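Local structure of tryptophanyl-tRNA synthetase (Aeropyrum pernix, 3A04) at residues F159-I162 against Q163-G167. The protein attaches tryptophan to its cognate tRNA, using ATP and releasing AMP and diphosphate, as a class I aminoacyl-tRNA synthetase. Residues are numbered along the deposited sequence; the frame is centred on the assembly and turned at random.
Sequences FRLI and QLFSG
Leu161 and Phe165 stand one turn apart on helix 156-165 of the class I catalytic domain, a helix at the dimer interface. Their side chains run together in one direction. CB of Leu161 sits over a face of the Phe165 ring, 4.0 Å from its centroid and 24° off the ring normal, a CH-pi contact. CD2 of Leu161 reaches CE1 and CZ of the same ring. CG of Phe165 is anti to its carbonyl carbon (chi1 -67°), which turns the ring back along the helix over Leu161. The ring also lies over Leu161 O, which comes as close as 2.9 Å to Phe165 CG. That same oxygen accepts the hydrogen bond from Phe165 N. This apolar pair packs inside its own subunit, against Leu197, His198, Leu201, Met232 and Val236.

In one modelled conformer of Phe159, the Gln163 chain passes transversely to the ring. Gln163 CG then lies 3.6 Å from Phe159 CE2, and the ring and amide planes are 42° apart. The Gln163 chain runs extended beyond CG, and its OE1 comes to 3.4 Å from Arg160 CA. Arg160 and Leu164 run alongside each other, Arg160 CG 4.1 Å from Leu164 CD1. At the dimer interface, Gln163 NE2 and Arg160 NE donate to the carbonyl oxygens of Gln151 and Thr152 of the second subunit. Arg160 also makes a cation-pi contact with Phe372 of the second subunit.

Backbone i to i+4 hydrogen bonds tie these pairs together, from Gln163 N to Phe159 O through Ser166 N to Ile162 O. Ser166 OG donates to Gln163 O at 2.8 Å.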
ATOM      1  N   PHE A 159       5.523   4.447  -3.481  1.00 23.14           N
ATOM      2  CA  PHE A 159       4.745   3.662  -2.561  1.00 22.88           C
ATOM      3  C   PHE A 159       4.603   4.369  -1.197  1.00 24.68           C
ATOM      4  O   PHE A 159       3.617   4.222  -0.551  1.00 26.33           O
ATOM      5  CB  PHE A 159       5.158   2.136  -2.238  0.50  6.50           C
ATOM      6  CG  PHE A 159       4.008   1.322  -1.642  0.50 19.89           C
ATOM      7  CD1 PHE A 159       2.955   0.885  -2.409  0.50 28.61           C
ATOM      8  CD2 PHE A 159       3.982   0.984  -0.300  0.50 27.48           C
ATOM      9  CE1 PHE A 159       1.939   0.179  -1.842  0.50 24.13           C
ATOM     10  CE2 PHE A 159       2.937   0.255   0.218  0.50 37.04           C
ATOM     11  CZ  PHE A 159       1.947  -0.111  -0.557  0.50 16.46           C
ATOM     12  N   ARG A 160       5.598   5.117  -0.787  1.00 23.98           N
ATOM     13  CA  ARG A 160       5.437   5.873   0.469  1.00 25.14           C
ATOM     14  C   ARG A 160       4.238   6.828   0.390  1.00 26.72           C
ATOM     15  O   ARG A 160       3.526   7.045   1.377  1.00 26.93           O
ATOM     16  CB  ARG A 160       6.702   6.675   0.746  1.00 25.46           C
ATOM     17  CG  ARG A 160       6.677   7.302   2.166  1.00 26.26           C
ATOM     18  CD  ARG A 160       8.019   8.027   2.470  1.00 23.34           C
ATOM     19  NE  ARG A 160       9.187   7.216   2.272  1.00 23.33           N
ATOM     20  CZ  ARG A 160      10.312   7.645   1.712  1.00 27.88           C
ATOM     21  NH1 ARG A 160      10.410   8.889   1.277  1.00 32.41           N
ATOM     22  NH2 ARG A 160      11.339   6.826   1.611  1.00 26.10           N
ATOM     23  N   LEU A 161       3.943   7.401  -0.793  1.00 24.56           N
ATOM     24  CA  LEU A 161       2.781   8.245  -0.801  1.00 26.11           C
ATOM     25  C   LEU A 161       1.527   7.470  -0.495  1.00 25.77           C
ATOM     26  O   LEU A 161       0.598   8.024   0.094  1.00 24.52           O
ATOM     27  CB  LEU A 161       2.578   8.920  -2.232  1.00 25.41           C
ATOM     28  CG  LEU A 161       3.651   9.967  -2.622  1.00 27.09           C
ATOM     29  CD1 LEU A 161       3.444  10.331  -4.117  1.00 30.11           C
ATOM     30  CD2 LEU A 161       3.444  11.193  -1.707  1.00 26.39           C
ATOM     31  N   ILE A 162       1.449   6.254  -1.065  1.00 24.39           N
ATOM     32  CA  ILE A 162       0.286   5.438  -0.877  1.00 25.71           C
ATOM     33  C   ILE A 162       0.141   5.160   0.614  1.00 26.83           C
ATOM     34  O   ILE A 162      -0.981   5.259   1.171  1.00 26.83           O
ATOM     35  CB  ILE A 162       0.399   4.088  -1.661  1.00 25.26           C
ATOM     36  CG1 ILE A 162       0.485   4.358  -3.204  1.00 26.07           C
ATOM     37  CG2 ILE A 162      -0.819   3.179  -1.336  1.00 26.02           C
ATOM     38  CD1 ILE A 162       0.878   3.067  -4.011  1.00 25.67           C
ATOM     39  N   GLN A 163       1.252   4.831   1.264  1.00 24.19           N
ATOM     40  CA  GLN A 163       1.188   4.586   2.728  1.00 26.00           C
ATOM     41  C   GLN A 163       0.743   5.823   3.544  1.00 27.66           C
ATOM     42  O   GLN A 163      -0.095   5.727   4.437  1.00 28.49           O
ATOM     43  CB  GLN A 163       2.528   4.158   3.243  1.00 26.44           C
ATOM     44  CG  GLN A 163       3.036   2.832   2.693  1.00 26.23           C
ATOM     45  CD  GLN A 163       4.498   2.563   3.111  1.00 27.59           C
ATOM     46  OE1 GLN A 163       5.440   3.243   2.646  1.00 30.39           O
ATOM     47  NE2 GLN A 163       4.692   1.554   3.975  1.00 27.39           N
ATOM     48  N   LEU A 164       1.225   6.980   3.166  1.00 27.54           N
ATOM     49  CA  LEU A 164       0.884   8.195   3.899  1.00 28.61           C
ATOM     50  C   LEU A 164      -0.511   8.667   3.512  1.00 29.26           C
ATOM     51  O   LEU A 164      -1.198   9.177   4.378  1.00 30.49           O
ATOM     52  CB  LEU A 164       1.906   9.289   3.641  1.00 26.48           C
ATOM     53  CG  LEU A 164       3.347   8.879   4.086  1.00 31.40           C
ATOM     54  CD1 LEU A 164       4.274  10.105   3.865  1.00 34.77           C
ATOM     55  CD2 LEU A 164       3.460   8.424   5.521  1.00 30.85           C
ATOM     56  N   PHE A 165      -0.951   8.456   2.245  1.00 27.30           N
ATOM     57  CA  PHE A 165      -2.302   8.850   1.859  1.00 28.05           C
ATOM     58  C   PHE A 165      -3.340   8.105   2.665  1.00 28.12           C
ATOM     59  O   PHE A 165      -4.448   8.652   2.872  1.00 30.38           O
ATOM     60  CB  PHE A 165      -2.641   8.570   0.376  1.00 27.78           C
ATOM     61  CG  PHE A 165      -1.858   9.397  -0.610  1.00 30.79           C
ATOM     62  CD1 PHE A 165      -1.186  10.557  -0.228  1.00 26.88           C
ATOM     63  CD2 PHE A 165      -1.870   9.045  -1.979  1.00 29.90           C
ATOM     64  CE1 PHE A 165      -0.467  11.343  -1.165  1.00 31.46           C
ATOM     65  CE2 PHE A 165      -1.154   9.832  -2.930  1.00 26.91           C
ATOM     66  CZ  PHE A 165      -0.456  10.985  -2.521  1.00 29.74           C
ATOM     67  N   SER A 166      -3.060   6.855   3.060  1.00 27.28           N
ATOM     68  CA  SER A 166      -4.077   6.063   3.778  1.00 29.89           C
ATOM     69  C   SER A 166      -4.498   6.695   5.098  1.00 31.39           C
ATOM     70  O   SER A 166      -5.619   6.410   5.580  1.00 30.52           O
ATOM     71  CB  SER A 166      -3.598   4.633   4.028  1.00 30.70           C
ATOM     72  OG  SER A 166      -2.593   4.614   5.028  1.00 31.10           O
ATOM     73  N   GLY A 167      -3.679   7.612   5.618  1.00 31.94           N
ATOM     74  CA  GLY A 167      -4.057   8.335   6.852  1.00 34.80           C
ATOM     75  C   GLY A 167      -4.920   9.580   6.595  1.00 36.14           C
ATOM     76  O   GLY A 167      -5.442  10.179   7.542  1.00 36.60           O
TER